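Local coordinates for twitching motility pilus retraction protein (Geobacter sulfurreducens PCA, PDB 5ZFQ) that is a hexameric retraction ATPase motor of the type IV pilus, probably coupling ATP hydrolysis to the pilus withdrawal that drives twitching motility, at residues G340-M344 and N345-F349; D370-K373 and Q374-S378; S350-K354 and R355-L359; A167-I170 and D171-T175. All coordinates share one frame; numbering follows the deposited sequence.

In the fold
Contacts 1, 2 and 3 cluster near the C-terminal end of the chain and touch one another; contact 4 stands apart, its nearest atoms about 13 Å from contact 1. Contacts 1 and 3 are the two ends of helix 344-353: a largely buried capping box starts it, and a partly buried Schellman motif stops it. Contact 2, on helix 369-377, is a surface contact whose apolar side packs against helix 344-353. Contact 4 is buried on helix 162-176, which follows a probable P-loop. Accordingly, contact 1 relies on side-chain-to-backbone bonds, contact 2 on leucine and methionine packing, contact 3 on leucine and isoleucine, and contact 4 on isoleucines, with polar residues whose partners lie elsewhere in the fold.

Contact 1. Residues G340-M344 and N345-F349; sequences GMQTM and NQSLF
Gln346 crosses Thr343 at a slant, its extended chain pointed toward the residues ahead of the helix by a chi1 of -76° that sets CG beside its own backbone N. CB lies 3.4 Å from Thr343 OG1, and CG comes to 3.2 Å from the same Thr343 OG1. CD keeps alongside that hydroxyl oxygen, which leaves OE1 facing the backbone: it accepts from Thr343 N at 2.9 Å, with an N-H...O angle of 162° and the donor tilted somewhat from the carbonyl plane. OE1 also rests 3.3 Å from Gln342 CA. NE2 turns elsewhere and donates to Gln333 O.

The exchange runs both ways. Thr343, at the N-cap, receives Gln346 N on its OG1 at 2.9 Å, so the two residues form a capping box that satisfies two amides: Gln346 N in the first turn and Thr343 N at the cap itself. Behind it the regular helical pattern takes over, with Ser347 N donating to Thr343 O and Leu348 N to Met344 O, both at 2.8 Å. Losing the amide of Gln346 to an alanine here would probably leave Thr343 N and Gln333 O without these partners.

Helix 344-353 thus starts between several elements. Strand 303-310 binds it through Leu307 N to Ser347 OG and Glu308 OE1 to Met344 N, helix 328-333 packs Tyr329 and Met332 on Thr343, and Asn345 OD1 reaches Ser366. Gln346 touches Met375, and Asn345 touches Leu372, of helix 369-377.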
loop_
_atom_site.group_PDB
_atom_site.type_symbol
_atom_site.label_atom_id
_atom_site.label_comp_id
_atom_site.label_asym_id
_atom_site.label_seq_id
_atom_site.Cartn_x
_atom_site.Cartn_y
_atom_site.Cartn_z
ATOM N N GLY A 340 -39.203 10.431 -25.828
ATOM C CA GLY A 340 -39.278 11.294 -24.678
ATOM C C GLY A 340 -37.932 11.780 -24.201
ATOM O O GLY A 340 -37.852 12.421 -23.191
ATOM N N MET A 341 -36.879 11.498 -24.936
ATOM C CA MET A 341 -35.574 11.943 -24.549
ATOM C C MET A 341 -35.466 13.439 -24.662
ATOM O O MET A 341 -36.146 14.032 -25.431
ATOM C CB MET A 341 -34.518 11.375 -25.472
ATOM C CG MET A 341 -34.632 9.925 -25.792
ATOM S SD MET A 341 -33.207 9.384 -26.700
ATOM C CE MET A 341 -31.931 9.937 -25.656
ATOM N N GLN A 342 -34.610 14.044 -23.866
ATOM C CA GLN A 342 -34.364 15.446 -23.968
ATOM C C GLN A 342 -32.971 15.726 -23.547
ATOM O O GLN A 342 -32.504 15.144 -22.624
ATOM C CB GLN A 342 -35.316 16.239 -23.108
ATOM C CG GLN A 342 -35.406 15.781 -21.685
ATOM C CD GLN A 342 -36.509 16.442 -20.910
ATOM O OE1 GLN A 342 -37.663 16.298 -21.219
ATOM N NE2 GLN A 342 -36.145 17.155 -19.886
ATOM N N THR A 343 -32.303 16.645 -24.211
ATOM C CA THR A 343 -30.975 17.059 -23.783
ATOM C C THR A 343 -31.106 18.116 -22.691
ATOM O O THR A 343 -32.166 18.734 -22.531
ATOM C CB THR A 343 -30.133 17.636 -24.943
ATOM O OG1 THR A 343 -30.781 18.794 -25.474
ATOM C CG2 THR A 343 -29.957 16.608 -26.067
ATOM N N MET A 344 -30.017 18.309 -21.945
ATOM C CA MET A 344 -29.910 19.390 -20.984
ATOM C C MET A 344 -30.173 20.725 -21.678
ATOM O O MET A 344 -30.912 21.554 -21.156
ATOM C CB MET A 344 -28.533 19.391 -20.311
ATOM C CG MET A 344 -28.380 20.477 -19.269
ATOM S SD MET A 344 -29.651 20.343 -17.966
ATOM C CE MET A 344 -29.229 18.779 -17.206
ATOM N N ASN A 345 -29.597 20.919 -22.864
ATOM C CA ASN A 345 -29.856 22.143 -23.617
ATOM C C ASN A 345 -31.340 22.280 -23.971
ATOM O O ASN A 345 -31.898 23.370 -23.845
ATOM C CB ASN A 345 -28.992 22.225 -24.889
ATOM C CG ASN A 345 -27.689 23.009 -24.668
ATOM O OD1 ASN A 345 -27.523 23.691 -23.647
ATOM N ND2 ASN A 345 -26.761 22.904 -25.615
ATOM N N GLN A 346 -31.991 21.194 -24.391
ATOM C CA GLN A 346 -33.422 21.259 -24.690
ATOM C C GLN A 346 -34.197 21.636 -23.440
ATOM O O GLN A 346 -35.070 22.489 -23.493
ATOM C CB GLN A 346 -33.935 19.940 -25.271
ATOM C CG GLN A 346 -33.533 19.755 -26.725
ATOM C CD GLN A 346 -33.862 18.379 -27.281
ATOM O OE1 GLN A 346 -33.845 17.382 -26.554
ATOM N NE2 GLN A 346 -34.135 18.314 -28.583
ATOM N N SER A 347 -33.853 21.019 -22.310
ATOM C CA SER A 347 -34.488 21.323 -21.027
ATOM C C SER A 347 -34.287 22.784 -20.644
ATOM O O SER A 347 -35.250 23.468 -20.281
ATOM C CB SER A 347 -33.937 20.417 -19.913
ATOM O OG SER A 347 -34.644 20.610 -18.694
ATOM N N LEU A 348 -33.037 23.252 -20.705
ATOM C CA LEU A 348 -32.735 24.662 -20.421
ATOM C C LEU A 348 -33.571 25.590 -21.315
ATOM O O LEU A 348 -34.143 26.582 -20.849
ATOM C CB LEU A 348 -31.243 24.955 -20.611
ATOM C CG LEU A 348 -30.294 24.460 -19.524
ATOM C CD1 LEU A 348 -28.824 24.566 -19.956
ATOM C CD2 LEU A 348 -30.537 25.235 -18.270
ATOM N N PHE A 349 -33.638 25.243 -22.599
ATOM C CA PHE A 349 -34.378 26.025 -23.577
ATOM C C PHE A 349 -35.849 26.105 -23.185
ATOM O O PHE A 349 -36.522 27.111 -23.420
ATOM C CB PHE A 349 -34.212 25.411 -24.976
ATOM C CG PHE A 349 -35.087 26.032 -26.021
ATOM C CD1 PHE A 349 -34.679 27.181 -26.695
ATOM C CD2 PHE A 349 -36.324 25.467 -26.339
ATOM C CE1 PHE A 349 -35.485 27.765 -27.672
ATOM C CE2 PHE A 349 -37.136 26.045 -27.308
ATOM C CZ PHE A 349 -36.709 27.196 -27.981
#

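Contact 2. Residues D370-K373 and Q374-S378; sequences DELK and QMLAS
Leu372 and Leu376 meet one turn apart, CG of the first 4.0 Å from CD1 of the second, their side chains crossing at a slant. Leu376 CD1 also lies over the backbone of the preceding turn, 3.5 Å from Leu372 O. On the adjoining face Met375 runs back along the helix: CG sits 3.5 Å from Glu371 O, and the sulfur then touches Glu371 CG at 4.0 Å. The same SD has a looser neighbour in Leu372 CD1, 4.4 Å away and roughly at right angles to the glutamate contact. Glu371 CG stands opposite the backbone N (chi1 169°), and the extended chain brings this methylene to the sulfur and takes the carboxylate on toward Tyr329 OH.

What sets these positions is the i to i+4 bonding of a single amphipathic alpha-helix, close to the end of the modelled chain. Met375 N donates to Glu371 O and Leu376 N to Leu372 O, both at 2.9 Å, and equivalent bonds join Gln374 to Asp370 and Ala377 to Lys373. One shell further out, Glu371 OE2 is held by Tyr329 OH and, weakly, by Asn345 ND2.

Gln374 and Ala377 lie on the exposed side of helix 369-377; Lys373 is exposed too but brushes Met363. The apolar side faces helix 344-353, where Met375 and Leu376 pack on Phe349, and helix 359-365, where Leu372 rests on Met363.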
loop_
_atom_site.group_PDB
_atom_site.type_symbol
_atom_site.label_atom_id
_atom_site.label_comp_id
_atom_site.label_asym_id
_atom_site.label_seq_id
_atom_site.Cartn_x
_atom_site.Cartn_y
_atom_site.Cartn_z
ATOM N N ASP A 370 -23.124 27.811 -27.425
ATOM C CA ASP A 370 -23.389 28.092 -28.848
ATOM C C ASP A 370 -24.644 27.372 -29.367
ATOM O O ASP A 370 -25.465 27.973 -30.058
ATOM C CB ASP A 370 -22.185 27.701 -29.713
ATOM C CG ASP A 370 -21.010 28.654 -29.558
ATOM O OD1 ASP A 370 -21.229 29.848 -29.254
ATOM O OD2 ASP A 370 -19.858 28.203 -29.724
ATOM N N GLU A 371 -24.792 26.089 -29.040
ATOM C CA GLU A 371 -25.999 25.347 -29.413
ATOM C C GLU A 371 -27.262 25.997 -28.851
ATOM O O GLU A 371 -28.226 26.222 -29.586
ATOM C CB GLU A 371 -25.918 23.894 -28.952
ATOM C CG GLU A 371 -27.245 23.155 -29.074
ATOM C CD GLU A 371 -27.101 21.643 -28.976
ATOM O OE1 GLU A 371 -26.289 21.073 -29.743
ATOM O OE2 GLU A 371 -27.794 21.021 -28.133
ATOM N N LEU A 372 -27.242 26.316 -27.558
ATOM C CA LEU A 372 -28.392 26.949 -26.906
ATOM C C LEU A 372 -28.745 28.304 -27.536
ATOM O O LEU A 372 -29.913 28.556 -27.808
ATOM C CB LEU A 372 -28.147 27.116 -25.399
ATOM C CG LEU A 372 -29.384 27.487 -24.563
ATOM C CD1 LEU A 372 -30.480 26.440 -24.763
ATOM C CD2 LEU A 372 -29.093 27.711 -23.070
ATOM N N LYS A 373 -27.769 29.181 -27.783
ATOM C CA LYS A 373 -28.078 30.384 -28.588
ATOM C C LYS A 373 -28.737 30.037 -29.926
ATOM O O LYS A 373 -29.750 30.648 -30.305
ATOM C CB LYS A 373 -26.844 31.257 -28.857
ATOM C CG LYS A 373 -25.896 31.374 -27.721
ATOM C CD LYS A 373 -25.912 32.868 -27.347
ATOM C CE LYS A 373 -25.540 33.176 -25.951
ATOM N NZ LYS A 373 -26.744 33.464 -25.016
ATOM N N GLN A 374 -28.181 29.046 -30.622
ATOM C CA GLN A 374 -28.711 28.652 -31.922
ATOM C C GLN A 374 -30.201 28.266 -31.828
ATOM O O GLN A 374 -31.027 28.684 -32.661
ATOM C CB GLN A 374 -27.877 27.500 -32.502
ATOM C CG GLN A 374 -27.709 27.508 -34.039
ATOM C CD GLN A 374 -27.239 28.859 -34.585
ATOM O OE1 GLN A 374 -26.103 29.292 -34.346
ATOM N NE2 GLN A 374 -28.122 29.537 -35.310
ATOM N N MET A 375 -30.532 27.492 -30.791
ATOM C CA MET A 375 -31.918 27.115 -30.513
ATOM C C MET A 375 -32.779 28.324 -30.188
ATOM O O MET A 375 -33.931 28.410 -30.611
ATOM C CB MET A 375 -31.988 26.116 -29.358
ATOM C CG MET A 375 -31.409 24.750 -29.683
ATOM S SD MET A 375 -31.102 23.761 -28.208
ATOM C CE MET A 375 -32.766 23.382 -27.662
ATOM N N LEU A 376 -32.219 29.260 -29.432
ATOM C CA LEU A 376 -32.999 30.395 -28.982
ATOM C C LEU A 376 -33.306 31.322 -30.155
ATOM O O LEU A 376 -34.336 32.008 -30.160
ATOM C CB LEU A 376 -32.264 31.128 -27.861
ATOM C CG LEU A 376 -32.283 30.382 -26.521
ATOM C CD1 LEU A 376 -31.201 30.919 -25.586
ATOM C CD2 LEU A 376 -33.664 30.474 -25.886
ATOM N N ALA A 377 -32.423 31.317 -31.155
ATOM C CA ALA A 377 -32.624 32.088 -32.385
ATOM C C ALA A 377 -33.916 31.678 -33.111
ATOM O O ALA A 377 -34.673 32.527 -33.617
ATOM C CB ALA A 377 -31.425 31.919 -33.304
ATOM N N SER A 378 -34.161 30.369 -33.141
ATOM C CA SER A 378 -35.354 29.803 -33.766
ATOM C C SER A 378 -36.501 29.648 -32.763
ATOM O O SER A 378 -37.091 30.638 -32.313
ATOM C CB SER A 378 -35.011 28.454 -34.400
ATOM O OG SER A 378 -33.861 28.578 -35.224
#

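Contact 3. Residues S350-K354 and R355-L359; sequences SLLQK and RRISL
Ile357 lies across Leu351 and Leu352 at about a right angle to each. Its CG1 is the shared contact, 3.8 Å from Leu351 CB and also 3.8 Å from Leu352 CD2, while CD1 lies against Leu351 CB as well. This fit follows from chi1 of 73°, which sets CG1 between the backbone N and the carbonyl carbon and turns it onto the last helical turn. Leu352 goes on past the isoleucine: CD2 reaches the backbone at Ile357 O, and CD1 meets Leu359 CD1 at 4.3 Å. Leu351 CD2 also touches Arg356 CB at 3.8 Å, the two side chains meeting at a slant, so the CB and CG methylenes of the arginine join the apolar patch. A serine in place of Ile357 would probably open a gap over both leucines and weaken the hold of the turn on the helix.

The backbone makes that fold-back possible. Arg355 leaves helical angles with a positive phi of 57°, and the chain reverses in a Schellman motif: Arg356 N donates to Leu351 O at 2.8 Å, and Arg355 N to Leu352 O at 3.0 Å. The second bond is bent, its donor well above the carbonyl plane rather than on a lone pair.

Helix 344-353 ends here against strand 303-310, where Ala306 and Val304 meet Leu351 and Ile357. Ala362 of helix 359-365 and Leu376 of helix 369-377 close over Leu352, while Lys354 and Arg355 remain exposed.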
loop_
_atom_site.group_PDB
_atom_site.type_symbol
_atom_site.label_atom_id
_atom_site.label_comp_id
_atom_site.label_asym_id
_atom_site.label_seq_id
_atom_site.Cartn_x
_atom_site.Cartn_y
_atom_site.Cartn_z
ATOM N N SER A 350 -36.334 25.032 -22.572
ATOM C CA SER A 350 -37.723 24.930 -22.178
ATOM C C SER A 350 -37.973 25.812 -20.951
ATOM O O SER A 350 -38.984 26.521 -20.867
ATOM C CB SER A 350 -38.080 23.463 -21.904
ATOM O OG SER A 350 -39.451 23.310 -21.590
ATOM N N LEU A 351 -37.040 25.773 -20.006
ATOM C CA LEU A 351 -37.144 26.608 -18.813
ATOM C C LEU A 351 -37.120 28.098 -19.160
ATOM O O LEU A 351 -37.803 28.900 -18.519
ATOM C CB LEU A 351 -36.029 26.270 -17.820
ATOM C CG LEU A 351 -36.258 24.899 -17.178
ATOM C CD1 LEU A 351 -35.055 24.437 -16.351
ATOM C CD2 LEU A 351 -37.551 24.927 -16.345
ATOM N N LEU A 352 -36.350 28.456 -20.184
ATOM C CA LEU A 352 -36.279 29.838 -20.647
ATOM C C LEU A 352 -37.584 30.332 -21.302
ATOM O O LEU A 352 -38.007 31.460 -21.045
ATOM C CB LEU A 352 -35.106 30.000 -21.616
ATOM C CG LEU A 352 -33.749 29.998 -20.919
ATOM C CD1 LEU A 352 -32.614 29.925 -21.937
ATOM C CD2 LEU A 352 -33.616 31.238 -20.025
ATOM N N GLN A 353 -38.213 29.500 -22.136
ATOM C CA GLN A 353 -39.500 29.846 -22.755
ATOM C C GLN A 353 -40.547 30.182 -21.706
ATOM O O GLN A 353 -41.320 31.137 -21.859
ATOM C CB GLN A 353 -40.031 28.700 -23.632
ATOM C CG GLN A 353 -39.183 28.365 -24.833
ATOM C CD GLN A 353 -38.675 29.607 -25.537
ATOM O OE1 GLN A 353 -39.441 30.532 -25.821
ATOM N NE2 GLN A 353 -37.372 29.641 -25.816
ATOM N N LYS A 354 -40.555 29.372 -20.653
ATOM C CA LYS A 354 -41.521 29.474 -19.575
ATOM C C LYS A 354 -41.087 30.518 -18.549
ATOM O O LYS A 354 -41.800 30.766 -17.574
ATOM C CB LYS A 354 -41.702 28.107 -18.897
ATOM C CG LYS A 354 -42.122 26.971 -19.828
ATOM C CD LYS A 354 -42.208 25.672 -19.040
ATOM C CE LYS A 354 -42.548 24.466 -19.908
ATOM N NZ LYS A 354 -42.303 23.189 -19.153
ATOM N N ARG A 355 -39.912 31.108 -18.781
ATOM C CA ARG A 355 -39.314 32.119 -17.902
ATOM C C ARG A 355 -39.127 31.639 -16.461
ATOM O O ARG A 355 -39.350 32.392 -15.508
ATOM C CB ARG A 355 -40.155 33.398 -17.900
ATOM C CG ARG A 355 -40.197 34.155 -19.224
ATOM C CD ARG A 355 -41.286 35.187 -19.170
ATOM N NE ARG A 355 -41.414 35.940 -20.410
ATOM C CZ ARG A 355 -42.076 35.516 -21.488
ATOM N NH1 ARG A 355 -42.663 34.321 -21.507
ATOM N NH2 ARG A 355 -42.145 36.296 -22.558
ATOM N N ARG A 356 -38.713 30.387 -16.308
ATOM C CA ARG A 356 -38.465 29.815 -14.990
ATOM C C ARG A 356 -37.022 30.070 -14.525
ATOM O O ARG A 356 -36.763 30.157 -13.327
ATOM C CB ARG A 356 -38.763 28.315 -15.003
ATOM C CG ARG A 356 -40.070 27.926 -15.715
ATOM C CD ARG A 356 -41.325 28.215 -14.877
ATOM N NE ARG A 356 -41.223 27.736 -13.490
ATOM C CZ ARG A 356 -41.175 26.453 -13.117
ATOM N NH1 ARG A 356 -41.208 25.473 -14.029
ATOM N NH2 ARG A 356 -41.084 26.150 -11.823
ATOM N N ILE A 357 -36.098 30.192 -15.481
ATOM C CA ILE A 357 -34.701 30.539 -15.203
ATOM C C ILE A 357 -34.251 31.709 -16.074
ATOM O O ILE A 357 -34.901 32.032 -17.065
ATOM C CB ILE A 357 -33.733 29.340 -15.445
ATOM C CG1 ILE A 357 -33.560 29.064 -16.945
ATOM C CG2 ILE A 357 -34.199 28.102 -14.717
ATOM C CD1 ILE A 357 -32.673 27.870 -17.233
ATOM N N SER A 358 -33.133 32.338 -15.720
ATOM C CA SER A 358 -32.642 33.475 -16.502
ATOM C C SER A 358 -31.568 33.050 -17.500
ATOM O O SER A 358 -30.922 32.018 -17.327
ATOM C CB SER A 358 -32.099 34.571 -15.585
ATOM O OG SER A 358 -30.815 34.230 -15.093
ATOM N N LEU A 359 -31.395 33.854 -18.544
ATOM C CA LEU A 359 -30.415 33.594 -19.588
ATOM C C LEU A 359 -28.993 33.397 -19.020
ATOM O O LEU A 359 -28.273 32.512 -19.483
ATOM C CB LEU A 359 -30.435 34.734 -20.628
ATOM C CG LEU A 359 -29.696 34.524 -21.969
ATOM C CD1 LEU A 359 -30.406 33.511 -22.858
ATOM C CD2 LEU A 359 -29.456 35.826 -22.730
#

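Contact 4. Residues A167-I170 and D171-T175; sequences AAII and DKINT
Ile169 and Ile173, one turn apart and pointing the same way, make the apolar side-chain contact of this stretch: CG2 of Ile169 lies 3.9 Å from CD1 of Ile173. In both residues CG1 lies beside the backbone N (chi1 -75° and -69°), which lays Ile173 CG1 back over Ile169 O. Together with Ile170 they form a buried side, pressed onto Leu251 and Leu249 of strand 249-254. Beneath, the helix is stitched by regular bonds, Ile173 N to Ile169 O at 3.0 Å and Asn174 N to Ile170 O at 2.8 Å.

Asp171, Lys172 and Thr175 make up the more open side. Lys172, extended until its last torsion, salt-bridges Glu176 OE2, and Asp171 OD1 pairs with Lys195 NZ. Thr175, the exposed one of the three, returns to the backbone instead: OG1 donates to Asp171 O at 2.8 Å while Thr175 N binds the same oxygen at 3.0 Å, the two donors coming from opposite faces of the carbonyl plane. Asn174 is polar yet buried, and its amide is used at both ends, ND2 giving to Pro193 O and OD1 taking Lys195 N and Cys197 N.

Helix 162-176 follows strand 150-155 across a glycine-rich loop that fits a Walker A pattern, with Ala167 near it. This is consistent with the strand-loop-helix unit of P-loop ATPases, the isoleucine side of the helix lying on the central sheet.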
loop_
_atom_site.group_PDB
_atom_site.type_symbol
_atom_site.label_atom_id
_atom_site.label_comp_id
_atom_site.label_asym_id
_atom_site.label_seq_id
_atom_site.Cartn_x
_atom_site.Cartn_y
_atom_site.Cartn_z
ATOM N N ALA A 167 -37.394 8.677 -4.912
ATOM C CA ALA A 167 -38.529 8.475 -4.033
ATOM C C ALA A 167 -39.823 8.308 -4.818
ATOM O O ALA A 167 -40.612 7.402 -4.546
ATOM C CB ALA A 167 -38.648 9.635 -3.061
ATOM N N ALA A 168 -40.043 9.177 -5.796
ATOM C CA ALA A 168 -41.293 9.164 -6.549
ATOM C C ALA A 168 -41.402 7.902 -7.401
ATOM O O ALA A 168 -42.477 7.310 -7.545
ATOM C CB ALA A 168 -41.394 10.401 -7.415
ATOM N N ILE A 169 -40.272 7.504 -7.973
ATOM C CA ILE A 169 -40.196 6.287 -8.769
ATOM C C ILE A 169 -40.522 5.059 -7.918
ATOM O O ILE A 169 -41.335 4.210 -8.314
ATOM C CB ILE A 169 -38.799 6.125 -9.411
ATOM C CG1 ILE A 169 -38.649 7.096 -10.587
ATOM C CG2 ILE A 169 -38.597 4.695 -9.873
ATOM C CD1 ILE A 169 -37.228 7.259 -11.086
ATOM N N ILE A 170 -39.902 4.977 -6.746
ATOM C CA ILE A 170 -40.104 3.828 -5.883
ATOM C C ILE A 170 -41.532 3.790 -5.360
ATOM O O ILE A 170 -42.142 2.707 -5.297
ATOM C CB ILE A 170 -39.093 3.826 -4.720
ATOM C CG1 ILE A 170 -37.708 3.439 -5.261
ATOM C CG2 ILE A 170 -39.507 2.844 -3.642
ATOM C CD1 ILE A 170 -36.560 3.939 -4.445
ATOM N N ASP A 171 -42.071 4.959 -5.016
ATOM C CA ASP A 171 -43.448 5.057 -4.562
ATOM C C ASP A 171 -44.403 4.494 -5.607
ATOM O O ASP A 171 -45.340 3.759 -5.277
ATOM C CB ASP A 171 -43.819 6.506 -4.260
ATOM C CG ASP A 171 -45.224 6.645 -3.699
ATOM O OD1 ASP A 171 -45.622 5.866 -2.800
ATOM O OD2 ASP A 171 -45.946 7.543 -4.172
ATOM N N LYS A 172 -44.163 4.848 -6.868
ATOM C CA LYS A 172 -45.001 4.388 -7.959
ATOM C C LYS A 172 -44.895 2.868 -8.111
ATOM O O LYS A 172 -45.903 2.188 -8.355
ATOM C CB LYS A 172 -44.618 5.081 -9.260
ATOM C CG LYS A 172 -45.438 4.597 -10.453
ATOM C CD LYS A 172 -44.924 5.162 -11.778
ATOM C CE LYS A 172 -45.802 4.729 -12.954
ATOM N NZ LYS A 172 -47.220 5.244 -12.884
ATOM N N ILE A 173 -43.678 2.346 -7.959
ATOM C CA ILE A 173 -43.429 0.927 -8.070
ATOM C C ILE A 173 -44.134 0.175 -6.958
ATOM O O ILE A 173 -44.818 -0.820 -7.197
ATOM C CB ILE A 173 -41.928 0.633 -8.016
ATOM C CG1 ILE A 173 -41.249 1.149 -9.281
ATOM C CG2 ILE A 173 -41.658 -0.863 -7.829
ATOM C CD1 ILE A 173 -39.742 1.074 -9.228
ATOM N N ASN A 174 -43.938 0.667 -5.740
ATOM C CA ASN A 174 -44.558 0.142 -4.538
ATOM C C ASN A 174 -46.088 0.126 -4.609
ATOM O O ASN A 174 -46.750 -0.720 -3.974
ATOM C CB ASN A 174 -44.088 0.991 -3.352
ATOM C CG ASN A 174 -44.576 0.482 -2.005
ATOM O OD1 ASN A 174 -44.940 -0.678 -1.846
ATOM N ND2 ASN A 174 -44.586 1.372 -1.025
ATOM N N THR A 175 -46.640 1.079 -5.364
ATOM C CA THR A 175 -48.080 1.206 -5.545
ATOM C C THR A 175 -48.602 0.201 -6.581
ATOM O O THR A 175 -49.685 -0.378 -6.424
ATOM C CB THR A 175 -48.484 2.649 -5.993
ATOM O OG1 THR A 175 -48.112 3.606 -4.986
ATOM C CG2 THR A 175 -49.989 2.751 -6.226
#